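Local coordinates for single-stranded DNA-binding protein DdrB (Deinococcus radiodurans, PDB 4NOE) that binds single-stranded DNA and promotes the accurate annealing of complementary strands, probably as part of the response to DNA damage, at residues F52-E57 with A103-S108; A16-N21 with L38-G43; E77-R82 with V130-F135. One frame throughout, in Å; residues are numbered along the deposited sequence.

Following the chain from its N terminus, contact 2 closes first: strand 17-22 leads through helix 28-37, and the loop after it brings 38-43 back against the strand. Contact 1 opens at 52-57, contact 3 opens at 77-82, contact 1 closes at 103-108 and contact 3 closes at 130-135, so these two cross. Both reach one mixed sheet, in which strands 104-110 and 128-135 are neighbours, joined where I105 O accepts a probable hydrogen bond from F135 N, 2.7 Å. Contact 2 belongs to the small N-terminal sheet, and the centres of contacts 1 and 2 lie about 25 Å apart; T41 and R82 connect it to contact 3.

Contact 1 (F52-E57 with A103-S108); sequences FPIENE and AAIKYS. With nucleotides of chain F.
The polar part of this contact is one hydrogen bond, between Y107 and E57. Y107 OH donates to E57 OE2 over a very short 2.5 Å, and the oxygen meets the phenol at its edge, in the ring plane. Carboxylate and ring lie nearly coplanar, their planes 23° apart. E57 gets there with CG anti to the backbone N (chi1 -162°); the bend at chi2, -87°, brings OE2 to the phenol oxygen. R88 NE forms a salt bridge with the same OE2, so this oxygen is gripped by two partners, and the arginine would be expected to stabilise the carboxylate as an anion. A water donates to E57 O at 3.0 Å and, weakly, to Y107 OH.

The apolar part runs alongside. I54 CD1 meets I105 CG1 at 3.5 Å, the two side chains roughly perpendicular, while I105 CG2 lies 3.7 Å from E57 CD and pads the flank of the glutamate. A short 3-10 turn, closed by the hydrogen bond from N56 N to P53 O, packs against one face of strand 104-110 in the mixed sheet; I54 in this turn and E57 just after it both point toward the strand, where they meet I105 and Y107. W62 meets the Y107 ring edge-to-face.

The DNA contacts belong to the other face of the strand, where K106 points away from the loop and S108 follows on the same side. S108 OG donates to O2 of the thymine nucleotide DT26 of chain F at 2.5 Å. K106, fully extended, carries NZ to 2.9 Å from N3 of the same base and also forms a salt bridge with E121. A104, on this face too, packs on another thymine base.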
ATOM      1  N   PHE E  52       4.644  24.398 -21.848  1.00 24.97           N
ATOM      2  CA  PHE E  52       4.909  25.304 -22.954  1.00 30.34           C
ATOM      3  C   PHE E  52       4.337  26.667 -22.623  1.00 32.75           C
ATOM      4  O   PHE E  52       3.432  26.766 -21.786  1.00 25.46           O
ATOM      5  CB  PHE E  52       4.261  24.766 -24.228  1.00 31.28           C
ATOM      6  CG  PHE E  52       4.817  23.446 -24.673  1.00 33.10           C
ATOM      7  CD1 PHE E  52       6.186  23.242 -24.723  1.00 32.39           C
ATOM      8  CD2 PHE E  52       3.972  22.404 -25.033  1.00 24.60           C
ATOM      9  CE1 PHE E  52       6.705  22.029 -25.136  1.00 29.56           C
ATOM     10  CE2 PHE E  52       4.486  21.181 -25.446  1.00 17.79           C
ATOM     11  CZ  PHE E  52       5.852  20.996 -25.497  1.00 26.47           C
ATOM     12  N   PRO E  53       4.880  27.723 -23.258  1.00 31.65           N
ATOM     13  CA  PRO E  53       4.383  29.088 -23.066  1.00 31.03           C
ATOM     14  C   PRO E  53       2.937  29.197 -23.520  1.00 31.32           C
ATOM     15  O   PRO E  53       2.579  28.625 -24.557  1.00 31.42           O
ATOM     16  CB  PRO E  53       5.276  29.922 -23.998  1.00 32.94           C
ATOM     17  CG  PRO E  53       6.529  29.125 -24.145  1.00 35.67           C
ATOM     18  CD  PRO E  53       6.080  27.687 -24.118  1.00 34.50           C
ATOM     19  N   ILE E  54       2.119  29.924 -22.764  1.00 28.62           N
ATOM     20  CA  ILE E  54       0.702  30.082 -23.086  1.00 27.36           C
ATOM     21  C   ILE E  54       0.506  30.712 -24.476  1.00 34.65           C
ATOM     22  O   ILE E  54      -0.447  30.380 -25.189  1.00 33.96           O
ATOM     23  CB  ILE E  54      -0.036  30.887 -21.982  1.00 34.77           C
ATOM     24  CG1 ILE E  54      -1.429  31.302 -22.437  1.00 32.80           C
ATOM     25  CG2 ILE E  54       0.752  32.154 -21.602  1.00 34.42           C
ATOM     26  CD1 ILE E  54      -2.411  30.194 -22.413  1.00 31.45           C
ATOM     27  N   GLU E  55       1.423  31.595 -24.876  1.00 33.76           N
ATOM     28  CA  GLU E  55       1.310  32.235 -26.188  1.00 40.05           C
ATOM     29  C   GLU E  55       1.617  31.282 -27.349  1.00 37.90           C
ATOM     30  O   GLU E  55       1.424  31.634 -28.518  1.00 38.15           O
ATOM     31  CB  GLU E  55       2.179  33.499 -26.273  1.00 40.82           C
ATOM     32  N   ASN E  56       2.079  30.074 -27.031  1.00 32.56           N
ATOM     33  CA  ASN E  56       2.345  29.072 -28.068  1.00 33.83           C
ATOM     34  C   ASN E  56       1.175  28.124 -28.365  1.00 34.42           C
ATOM     35  O   ASN E  56       1.238  27.341 -29.316  1.00 34.87           O
ATOM     36  CB  ASN E  56       3.602  28.262 -27.734  1.00 29.24           C
ATOM     37  CG  ASN E  56       4.878  28.947 -28.197  1.00 33.78           C
ATOM     38  OD1 ASN E  56       5.684  29.392 -27.383  1.00 36.55           O
ATOM     39  ND2 ASN E  56       5.070  29.028 -29.512  1.00 35.60           N
ATOM     40  N   GLU E  57       0.110  28.207 -27.571  1.00 27.89           N
ATOM     41  CA  GLU E  57      -0.970  27.218 -27.626  1.00 22.95           C
ATOM     42  C   GLU E  57      -1.780  27.254 -28.920  1.00 24.64           C
ATOM     43  O   GLU E  57      -2.063  26.213 -29.512  1.00 27.03           O
ATOM     44  CB  GLU E  57      -1.912  27.401 -26.427  1.00 26.08           C
ATOM     45  CG  GLU E  57      -2.800  26.199 -26.142  1.00 23.79           C
ATOM     46  CD  GLU E  57      -4.105  26.208 -26.930  1.00 27.83           C
ATOM     47  OE1 GLU E  57      -4.543  27.295 -27.370  1.00 31.09           O
ATOM     48  OE2 GLU E  57      -4.701  25.123 -27.102  1.00 26.05           O
ATOM     49  N   ALA E 103      -3.595  31.970 -15.863  1.00 27.68           N
ATOM     50  CA  ALA E 103      -4.438  31.256 -16.809  1.00 25.63           C
ATOM     51  C   ALA E 103      -3.627  30.114 -17.413  1.00 30.44           C
ATOM     52  O   ALA E 103      -2.403  30.195 -17.507  1.00 28.61           O
ATOM     53  CB  ALA E 103      -4.913  32.191 -17.887  1.00 23.24           C
ATOM     54  N   ALA E 104      -4.294  29.039 -17.810  1.00 28.49           N
ATOM     55  CA  ALA E 104      -3.579  27.927 -18.420  1.00 23.00           C
ATOM     56  C   ALA E 104      -4.478  27.162 -19.374  1.00 24.65           C
ATOM     57  O   ALA E 104      -5.712  27.211 -19.262  1.00 20.90           O
ATOM     58  CB  ALA E 104      -2.997  27.000 -17.346  1.00 20.62           C
ATOM     59  N   ILE E 105      -3.856  26.483 -20.330  1.00 22.82           N
ATOM     60  CA  ILE E 105      -4.578  25.603 -21.235  1.00 21.24           C
ATOM     61  C   ILE E 105      -3.967  24.241 -21.035  1.00 19.94           C
ATOM     62  O   ILE E 105      -2.778  24.041 -21.300  1.00 15.72           O
ATOM     63  CB  ILE E 105      -4.414  26.021 -22.693  1.00 24.25           C
ATOM     64  CG1 ILE E 105      -4.696  27.516 -22.852  1.00 26.64           C
ATOM     65  CG2 ILE E 105      -5.357  25.212 -23.577  1.00 24.05           C
ATOM     66  CD1 ILE E 105      -6.129  27.877 -22.546  1.00 25.75           C
ATOM     67  N   LYS E 106      -4.764  23.304 -20.543  1.00 17.22           N
ATOM     68  CA  LYS E 106      -4.229  21.998 -20.190  1.00 13.88           C
ATOM     69  C   LYS E 106      -4.813  20.936 -21.113  1.00 19.42           C
ATOM     70  O   LYS E 106      -5.996  20.972 -21.444  1.00 18.43           O
ATOM     71  CB  LYS E 106      -4.549  21.672 -18.723  1.00 19.53           C
ATOM     72  CG  LYS E 106      -3.920  20.382 -18.229  1.00 18.94           C
ATOM     73  CD  LYS E 106      -4.011  20.199 -16.707  1.00 23.88           C
ATOM     74  CE  LYS E 106      -3.290  18.899 -16.329  1.00 27.92           C
ATOM     75  NZ  LYS E 106      -3.334  18.504 -14.887  1.00 28.30           N
ATOM     76  N   TYR E 107      -3.961  20.013 -21.544  1.00 15.57           N
ATOM     77  CA  TYR E 107      -4.388  18.863 -22.316  1.00 12.46           C
ATOM     78  C   TYR E 107      -4.228  17.641 -21.439  1.00 13.12           C
ATOM     79  O   TYR E 107      -3.100  17.277 -21.055  1.00 16.78           O
ATOM     80  CB  TYR E 107      -3.559  18.735 -23.607  1.00  7.57           C
ATOM     81  CG  TYR E 107      -3.939  19.788 -24.617  1.00 17.58           C
ATOM     82  CD1 TYR E 107      -3.451  21.091 -24.513  1.00 13.03           C
ATOM     83  CD2 TYR E 107      -4.808  19.494 -25.656  1.00 19.57           C
ATOM     84  CE1 TYR E 107      -3.808  22.060 -25.430  1.00 16.74           C
ATOM     85  CE2 TYR E 107      -5.171  20.464 -26.584  1.00 17.50           C
ATOM     86  CZ  TYR E 107      -4.676  21.739 -26.459  1.00 16.61           C
ATOM     87  OH  TYR E 107      -5.036  22.697 -27.378  1.00 22.33           O
ATOM     88  N   SER E 108      -5.359  17.022 -21.108  1.00  7.35           N
ATOM     89  CA  SER E 108      -5.381  15.862 -20.216  1.00 19.00           C
ATOM     90  C   SER E 108      -6.564  14.949 -20.507  1.00 12.83           C
ATOM     91  O   SER E 108      -7.571  15.377 -21.089  1.00 15.80           O
ATOM     92  CB  SER E 108      -5.461  16.316 -18.752  1.00 14.81           C
ATOM     93  OG  SER E 108      -6.725  16.918 -18.486  1.00 17.27           O
TER
ATOM     94  P    DT F  26     -10.732  22.396 -11.514  1.00 32.16           P
ATOM     95  OP1  DT F  26     -11.681  23.449 -11.602  1.00 30.06           O
ATOM     96  OP2  DT F  26     -10.891  21.395 -10.522  1.00 31.18           O
ATOM     97  O5'  DT F  26     -10.597  21.627 -12.890  1.00 38.67           O
ATOM     98  C5'  DT F  26     -10.730  22.244 -14.166  1.00 20.01           C
ATOM     99  C4'  DT F  26     -10.487  21.246 -15.271  1.00 20.07           C
ATOM    100  O4'  DT F  26      -9.188  20.637 -15.116  1.00 19.65           O
ATOM    101  C3'  DT F  26     -11.489  20.099 -15.329  1.00 20.64           C
ATOM    102  O3'  DT F  26     -11.830  19.753 -16.663  1.00 33.40           O
ATOM    103  C2'  DT F  26     -10.703  18.936 -14.766  1.00 20.40           C
ATOM    104  C1'  DT F  26      -9.302  19.248 -15.244  1.00 26.22           C
ATOM    105  N1   DT F  26      -8.210  18.656 -14.475  1.00 24.30           N
ATOM    106  C2   DT F  26      -7.080  18.203 -15.113  1.00 19.59           C
ATOM    107  O2   DT F  26      -6.949  18.206 -16.315  1.00 21.94           O
ATOM    108  N3   DT F  26      -6.099  17.752 -14.277  1.00 18.99           N
ATOM    109  C4   DT F  26      -6.139  17.694 -12.902  1.00 22.37           C
ATOM    110  O4   DT F  26      -5.183  17.274 -12.282  1.00 22.42           O
ATOM    111  C5   DT F  26      -7.340  18.213 -12.302  1.00 24.67           C
ATOM    112  C7   DT F  26      -7.460  18.218 -10.814  1.00 44.46           C
ATOM    113  C6   DT F  26      -8.301  18.659 -13.107  1.00 23.50           C
TER
HETATM  114  O   HOH W   1      -3.408  23.637 -30.314  1.00 39.04           O

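Contact 2 (A16-N21 with L38-G43); sequences ARVTVN and LGWTSG
V18 and V20 meet the six-membered ring of W40 at a single ring atom, CZ3. This joins strand 17-22 of the N-terminal sheet, two-stranded within this chain, to the loop that leaves helix 28-37, whose C-terminal end is closed at G39 by a Schellman motif. V18 CG1 comes obliquely to CZ3 at 4.1 Å; V20 CG2 lies at the ring edge, near its plane, 4.3 Å from the same atom. Within the loop itself, L38 CD1 lies over one face of the W40 ring, 4.2 Å above its plane and nearer its border than its middle. The contact is purely apolar and buried, with no hydrogen bond between the two segments. With CG anti to the carbonyl carbon (chi1 -67°), W40 reaches V18 and V20 with CZ3.

Further out, Y35 of the helix stacks on the indole, and D13 OD1 takes a weak hydrogen bond from NE1. Strand 6-11 pairs with V18 and V20 through F10 and I8. R17 to V20 also pair antiparallel with a strand of a neighbouring subunit, which continues the sheet from one subunit into the next; there R17 N is hydrogen-bonded to S42 OG of that neighbouring subunit.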
ATOM      1  N   ALA E  16       8.587   0.610 -31.815  1.00 15.43           N
ATOM      2  CA  ALA E  16       9.993   0.244 -32.007  1.00 16.88           C
ATOM      3  C   ALA E  16      10.955   1.354 -31.638  1.00 16.96           C
ATOM      4  O   ALA E  16      10.673   2.536 -31.872  1.00 14.39           O
ATOM      5  CB  ALA E  16      10.257  -0.213 -33.457  1.00 12.52           C
ATOM      6  N   ARG E  17      12.108   0.964 -31.097  1.00 15.15           N
ATOM      7  CA  ARG E  17      13.146   1.918 -30.700  1.00 10.44           C
ATOM      8  C   ARG E  17      14.155   2.135 -31.816  1.00 14.07           C
ATOM      9  O   ARG E  17      15.092   1.328 -32.018  1.00 16.72           O
ATOM     10  CB  ARG E  17      13.863   1.440 -29.437  1.00 15.48           C
ATOM     11  CG  ARG E  17      12.936   1.011 -28.307  1.00 29.62           C
ATOM     12  CD  ARG E  17      13.752   0.607 -27.077  1.00 44.52           C
ATOM     13  NE  ARG E  17      14.672   1.669 -26.687  1.00 45.07           N
ATOM     14  CZ  ARG E  17      14.343   2.670 -25.881  1.00 55.44           C
ATOM     15  NH1 ARG E  17      13.116   2.737 -25.377  1.00 53.86           N
ATOM     16  NH2 ARG E  17      15.233   3.603 -25.573  1.00 62.78           N
ATOM     17  N   VAL E  18      13.971   3.246 -32.519  1.00 11.60           N
ATOM     18  CA  VAL E  18      14.719   3.552 -33.734  1.00 10.24           C
ATOM     19  C   VAL E  18      15.503   4.855 -33.597  1.00 14.74           C
ATOM     20  O   VAL E  18      14.960   5.889 -33.175  1.00 23.02           O
ATOM     21  CB  VAL E  18      13.753   3.681 -34.918  1.00 10.07           C
ATOM     22  CG1 VAL E  18      14.501   4.140 -36.179  1.00 16.10           C
ATOM     23  CG2 VAL E  18      13.082   2.341 -35.153  1.00 10.15           C
ATOM     24  N   THR E  19      16.780   4.810 -33.945  1.00 11.16           N
ATOM     25  CA  THR E  19      17.625   5.995 -33.847  1.00 12.50           C
ATOM     26  C   THR E  19      17.811   6.586 -35.242  1.00 15.42           C
ATOM     27  O   THR E  19      18.095   5.856 -36.189  1.00 13.65           O
ATOM     28  CB  THR E  19      18.982   5.646 -33.216  1.00 17.96           C
ATOM     29  OG1 THR E  19      18.771   5.220 -31.868  1.00 24.82           O
ATOM     30  CG2 THR E  19      19.935   6.850 -33.221  1.00 20.44           C
ATOM     31  N   VAL E  20      17.632   7.904 -35.361  1.00 16.98           N
ATOM     32  CA  VAL E  20      17.779   8.607 -36.635  1.00 18.55           C
ATOM     33  C   VAL E  20      18.979   9.560 -36.612  1.00 23.03           C
ATOM     34  O   VAL E  20      19.224  10.246 -35.606  1.00 17.92           O
ATOM     35  CB  VAL E  20      16.494   9.404 -36.958  1.00 25.49           C
ATOM     36  CG1 VAL E  20      16.701  10.319 -38.164  1.00 22.63           C
ATOM     37  CG2 VAL E  20      15.333   8.460 -37.196  1.00 26.30           C
ATOM     38  N   ASN E  21      19.731   9.607 -37.713  1.00 25.02           N
ATOM     39  CA  ASN E  21      20.829  10.566 -37.840  1.00 31.99           C
ATOM     40  C   ASN E  21      20.355  11.920 -38.369  1.00 27.56           C
ATOM     41  O   ASN E  21      19.531  11.978 -39.281  1.00 32.63           O
ATOM     42  CB  ASN E  21      21.931  10.003 -38.735  1.00 36.56           C
ATOM     43  CG  ASN E  21      22.615   8.799 -38.125  1.00 42.24           C
ATOM     44  OD1 ASN E  21      22.928   8.774 -36.933  1.00 43.12           O
ATOM     45  ND2 ASN E  21      22.846   7.787 -38.940  1.00 51.18           N
ATOM     46  N   LEU E  38       4.272  11.076 -38.494  1.00 21.62           N
ATOM     47  CA  LEU E  38       4.027   9.634 -38.567  1.00 24.86           C
ATOM     48  C   LEU E  38       3.617   9.071 -37.207  1.00 28.36           C
ATOM     49  O   LEU E  38       3.363   7.871 -37.075  1.00 27.44           O
ATOM     50  CB  LEU E  38       5.260   8.891 -39.092  1.00 21.68           C
ATOM     51  CG  LEU E  38       5.699   9.223 -40.522  1.00 34.21           C
ATOM     52  CD1 LEU E  38       6.928   8.413 -40.900  1.00 37.66           C
ATOM     53  CD2 LEU E  38       4.564   8.988 -41.520  1.00 29.09           C
ATOM     54  N   GLY E  39       3.561   9.939 -36.201  1.00 25.33           N
ATOM     55  CA  GLY E  39       3.218   9.517 -34.852  1.00 19.98           C
ATOM     56  C   GLY E  39       4.411   8.956 -34.095  1.00 20.37           C
ATOM     57  O   GLY E  39       4.250   8.290 -33.076  1.00 23.77           O
ATOM     58  N   TRP E  40       5.618   9.217 -34.579  1.00 17.12           N
ATOM     59  CA  TRP E  40       6.788   8.816 -33.818  1.00 17.99           C
ATOM     60  C   TRP E  40       7.029   9.823 -32.703  1.00 20.00           C
ATOM     61  O   TRP E  40       6.861  11.023 -32.903  1.00 15.67           O
ATOM     62  CB  TRP E  40       8.034   8.764 -34.695  1.00 18.50           C
ATOM     63  CG  TRP E  40       8.037   7.708 -35.740  1.00 17.15           C
ATOM     64  CD1 TRP E  40       6.950   7.057 -36.278  1.00 18.57           C
ATOM     65  CD2 TRP E  40       9.189   7.188 -36.407  1.00 15.10           C
ATOM     66  NE1 TRP E  40       7.368   6.167 -37.244  1.00 16.49           N
ATOM     67  CE2 TRP E  40       8.734   6.225 -37.338  1.00 19.68           C
ATOM     68  CE3 TRP E  40      10.558   7.440 -36.307  1.00 16.43           C
ATOM     69  CZ2 TRP E  40       9.611   5.517 -38.160  1.00 16.54           C
ATOM     70  CZ3 TRP E  40      11.423   6.744 -37.126  1.00 16.38           C
ATOM     71  CH2 TRP E  40      10.945   5.787 -38.041  1.00 18.20           C
ATOM     72  N   THR E  41       7.445   9.333 -31.541  1.00 20.48           N
ATOM     73  CA  THR E  41       7.740  10.205 -30.414  1.00 17.66           C
ATOM     74  C   THR E  41       9.159   9.982 -29.941  1.00 14.33           C
ATOM     75  O   THR E  41       9.739   8.918 -30.176  1.00 18.19           O
ATOM     76  CB  THR E  41       6.791   9.934 -29.219  1.00 15.29           C
ATOM     77  OG1 THR E  41       6.895   8.560 -28.821  1.00 13.39           O
ATOM     78  CG2 THR E  41       5.365  10.239 -29.601  1.00  8.11           C
ATOM     79  N   SER E  42       9.717  10.976 -29.256  1.00 15.37           N
ATOM     80  CA  SER E  42      11.067  10.855 -28.709  1.00 17.04           C
ATOM     81  C   SER E  42      11.070  11.217 -27.233  1.00 15.22           C
ATOM     82  O   SER E  42      10.626  12.300 -26.864  1.00 19.19           O
ATOM     83  CB  SER E  42      12.012  11.794 -29.437  1.00  9.07           C
ATOM     84  OG  SER E  42      13.338  11.599 -28.968  1.00 13.34           O
ATOM     85  N   GLY E  43      11.568  10.330 -26.378  1.00 13.75           N
ATOM     86  CA  GLY E  43      11.578  10.628 -24.952  1.00  9.01           C
ATOM     87  C   GLY E  43      10.215  10.396 -24.326  1.00 19.73           C
ATOM     88  O   GLY E  43       9.312   9.875 -24.986  1.00 22.56           O
TER

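Contact 3 (E77-R82 with V130-F135); sequences ELVIHR and VSLAIF
A buried apolar contact centred on L132 joins strand 77-81 to the bent strand 128-135; both belong to the mixed sheet but are not paired strands of it, and no hydrogen bond joins the two segments. The chain turns a corner at L132, where L132 and A133 both face Y107 of the neighbouring strand in a classic beta bulge. At this corner L132 points toward strand 77-81. Its CG lies anti to the backbone N (chi1 173°), and the two methyls divide the work: CD2 goes to V79 and CD1 to H81.

V79 presents CG1 to L132 CD2 at 3.6 Å. V79 also packs on Y107 and on W62, which ties this contact to the aromatic cluster holding F135, F60 and F52. Y86, from strand 84-91, touches L132 as well. H81 supplies a flat surface, and T41 from the loop after helix 28-37 packs against its side chain. Over one face of the imidazole, L132 CD1 makes a CH-pi contact, 3.8 Å from the centroid of the H81 ring and 16° off the ring normal.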
ATOM      1  N   GLU E  77     -12.420  19.739 -28.783  1.00 28.99           N
ATOM      2  CA  GLU E  77     -11.073  19.920 -29.306  1.00 30.51           C
ATOM      3  C   GLU E  77     -10.186  18.886 -28.635  1.00 26.11           C
ATOM      4  O   GLU E  77     -10.036  18.900 -27.404  1.00 26.36           O
ATOM      5  CB  GLU E  77     -10.570  21.332 -29.016  1.00 25.95           C
ATOM      6  N   LEU E  78      -9.632  17.962 -29.419  1.00 25.46           N
ATOM      7  CA  LEU E  78      -8.800  16.895 -28.844  1.00 26.45           C
ATOM      8  C   LEU E  78      -7.403  16.839 -29.441  1.00 27.56           C
ATOM      9  O   LEU E  78      -7.172  17.328 -30.543  1.00 28.40           O
ATOM     10  CB  LEU E  78      -9.453  15.532 -29.037  1.00 24.38           C
ATOM     11  CG  LEU E  78     -10.829  15.303 -28.410  1.00 33.21           C
ATOM     12  CD1 LEU E  78     -11.412  13.999 -28.931  1.00 29.11           C
ATOM     13  CD2 LEU E  78     -10.737  15.270 -26.892  1.00 27.32           C
ATOM     14  N   VAL E  79      -6.478  16.225 -28.707  1.00 22.25           N
ATOM     15  CA  VAL E  79      -5.170  15.921 -29.247  1.00 19.57           C
ATOM     16  C   VAL E  79      -4.892  14.437 -29.072  1.00 18.90           C
ATOM     17  O   VAL E  79      -5.117  13.873 -27.995  1.00 18.41           O
ATOM     18  CB  VAL E  79      -4.060  16.760 -28.573  1.00 21.57           C
ATOM     19  CG1 VAL E  79      -2.695  16.153 -28.845  1.00 16.50           C
ATOM     20  CG2 VAL E  79      -4.112  18.208 -29.063  1.00 21.07           C
ATOM     21  N   ILE E  80      -4.424  13.807 -30.144  1.00 19.42           N
ATOM     22  CA  ILE E  80      -4.154  12.381 -30.155  1.00 15.99           C
ATOM     23  C   ILE E  80      -2.657  12.184 -30.033  1.00 17.11           C
ATOM     24  O   ILE E  80      -1.889  12.680 -30.858  1.00 19.62           O
ATOM     25  CB  ILE E  80      -4.606  11.735 -31.474  1.00 21.23           C
ATOM     26  CG1 ILE E  80      -6.050  12.124 -31.814  1.00 22.70           C
ATOM     27  CG2 ILE E  80      -4.439  10.218 -31.407  1.00 23.93           C
ATOM     28  CD1 ILE E  80      -7.052  11.734 -30.745  1.00 32.46           C
ATOM     29  N   HIS E  81      -2.243  11.445 -29.012  1.00 14.00           N
ATOM     30  CA  HIS E  81      -0.832  11.185 -28.781  1.00 10.94           C
ATOM     31  C   HIS E  81      -0.675   9.747 -28.302  1.00 18.85           C
ATOM     32  O   HIS E  81      -1.285   9.361 -27.294  1.00 13.82           O
ATOM     33  CB  HIS E  81      -0.312  12.166 -27.724  1.00  9.13           C
ATOM     34  CG  HIS E  81       1.142  11.995 -27.382  1.00 20.18           C
ATOM     35  ND1 HIS E  81       1.573  11.245 -26.307  1.00 15.31           N
ATOM     36  CD2 HIS E  81       2.256  12.504 -27.959  1.00 18.35           C
ATOM     37  CE1 HIS E  81       2.893  11.301 -26.237  1.00 14.65           C
ATOM     38  NE2 HIS E  81       3.334  12.059 -27.222  1.00 12.24           N
ATOM     39  N   ARG E  82       0.132   8.962 -29.021  1.00 16.72           N
ATOM     40  CA  ARG E  82       0.303   7.527 -28.750  1.00 20.83           C
ATOM     41  C   ARG E  82      -1.005   6.766 -28.567  1.00 22.57           C
ATOM     42  O   ARG E  82      -1.121   5.931 -27.665  1.00 19.90           O
ATOM     43  CB  ARG E  82       1.180   7.292 -27.520  1.00 16.83           C
ATOM     44  CG  ARG E  82       2.616   7.700 -27.693  1.00 30.29           C
ATOM     45  CD  ARG E  82       3.473   6.470 -27.918  1.00 43.16           C
ATOM     46  NE  ARG E  82       4.499   6.763 -28.903  1.00 44.67           N
ATOM     47  CZ  ARG E  82       4.856   5.953 -29.886  1.00 29.48           C
ATOM     48  NH1 ARG E  82       4.288   4.755 -30.022  1.00 23.12           N
ATOM     49  NH2 ARG E  82       5.797   6.343 -30.723  1.00 26.90           N
ATOM     50  N   VAL E 130      -4.614  12.289 -16.469  1.00 13.44           N
ATOM     51  CA  VAL E 130      -3.269  12.014 -16.939  1.00 15.12           C
ATOM     52  C   VAL E 130      -2.953  13.157 -17.869  1.00 12.74           C
ATOM     53  O   VAL E 130      -3.753  13.448 -18.760  1.00 11.32           O
ATOM     54  CB  VAL E 130      -3.207  10.685 -17.705  1.00  8.97           C
ATOM     55  CG1 VAL E 130      -1.818  10.472 -18.298  1.00 17.89           C
ATOM     56  CG2 VAL E 130      -3.592   9.502 -16.794  1.00  9.12           C
ATOM     57  N   SER E 131      -1.812  13.814 -17.665  1.00 12.50           N
ATOM     58  CA  SER E 131      -1.494  15.034 -18.409  1.00 16.71           C
ATOM     59  C   SER E 131      -0.602  14.822 -19.621  1.00 11.68           C
ATOM     60  O   SER E 131       0.408  14.110 -19.555  1.00 17.27           O
ATOM     61  CB  SER E 131      -0.809  16.059 -17.496  1.00 14.22           C
ATOM     62  OG  SER E 131      -1.572  16.289 -16.330  1.00 26.71           O
ATOM     63  N   LEU E 132      -0.943  15.484 -20.721  1.00 13.90           N
ATOM     64  CA  LEU E 132      -0.055  15.513 -21.880  1.00 14.86           C
ATOM     65  C   LEU E 132       0.779  16.790 -21.877  1.00 15.50           C
ATOM     66  O   LEU E 132       2.007  16.756 -22.079  1.00 12.95           O
ATOM     67  CB  LEU E 132      -0.864  15.442 -23.178  1.00 13.76           C
ATOM     68  CG  LEU E 132      -0.034  15.633 -24.455  1.00 15.11           C
ATOM     69  CD1 LEU E 132       0.985  14.512 -24.654  1.00  9.52           C
ATOM     70  CD2 LEU E 132      -0.948  15.733 -25.671  1.00 10.48           C
ATOM     71  N   ALA E 133       0.108  17.921 -21.663  1.00 12.06           N
ATOM     72  CA  ALA E 133       0.754  19.226 -21.836  1.00 21.22           C
ATOM     73  C   ALA E 133      -0.019  20.338 -21.137  1.00 23.19           C
ATOM     74  O   ALA E 133      -1.251  20.281 -20.999  1.00 18.20           O
ATOM     75  CB  ALA E 133       0.929  19.565 -23.351  1.00  8.74           C
ATOM     76  N   ILE E 134       0.702  21.359 -20.698  1.00 19.77           N
ATOM     77  CA  ILE E 134       0.026  22.536 -20.175  1.00 25.14           C
ATOM     78  C   ILE E 134       0.655  23.814 -20.714  1.00 29.54           C
ATOM     79  O   ILE E 134       1.870  24.009 -20.628  1.00 24.78           O
ATOM     80  CB  ILE E 134      -0.030  22.547 -18.633  1.00 26.64           C
ATOM     81  CG1 ILE E 134      -0.592  23.876 -18.129  1.00 28.19           C
ATOM     82  CG2 ILE E 134       1.338  22.301 -18.034  1.00 35.14           C
ATOM     83  CD1 ILE E 134      -1.131  23.793 -16.708  1.00 33.36           C
ATOM     84  N   PHE E 135      -0.171  24.670 -21.302  1.00 22.87           N
ATOM     85  CA  PHE E 135       0.336  25.917 -21.841  1.00 21.07           C
ATOM     86  C   PHE E 135       0.078  26.995 -20.795  1.00 22.22           C
ATOM     87  O   PHE E 135      -1.070  27.224 -20.370  1.00 20.18           O
ATOM     88  CB  PHE E 135      -0.310  26.219 -23.198  1.00 25.07           C
ATOM     89  CG  PHE E 135       0.016  25.184 -24.260  1.00 26.21           C
ATOM     90  CD1 PHE E 135      -0.622  23.950 -24.271  1.00 19.89           C
ATOM     91  CD2 PHE E 135       0.972  25.441 -25.233  1.00 21.79           C
ATOM     92  CE1 PHE E 135      -0.318  22.994 -25.229  1.00 19.11           C
ATOM     93  CE2 PHE E 135       1.278  24.491 -26.198  1.00 26.21           C
ATOM     94  CZ  PHE E 135       0.629  23.261 -26.192  1.00 24.93           C
TER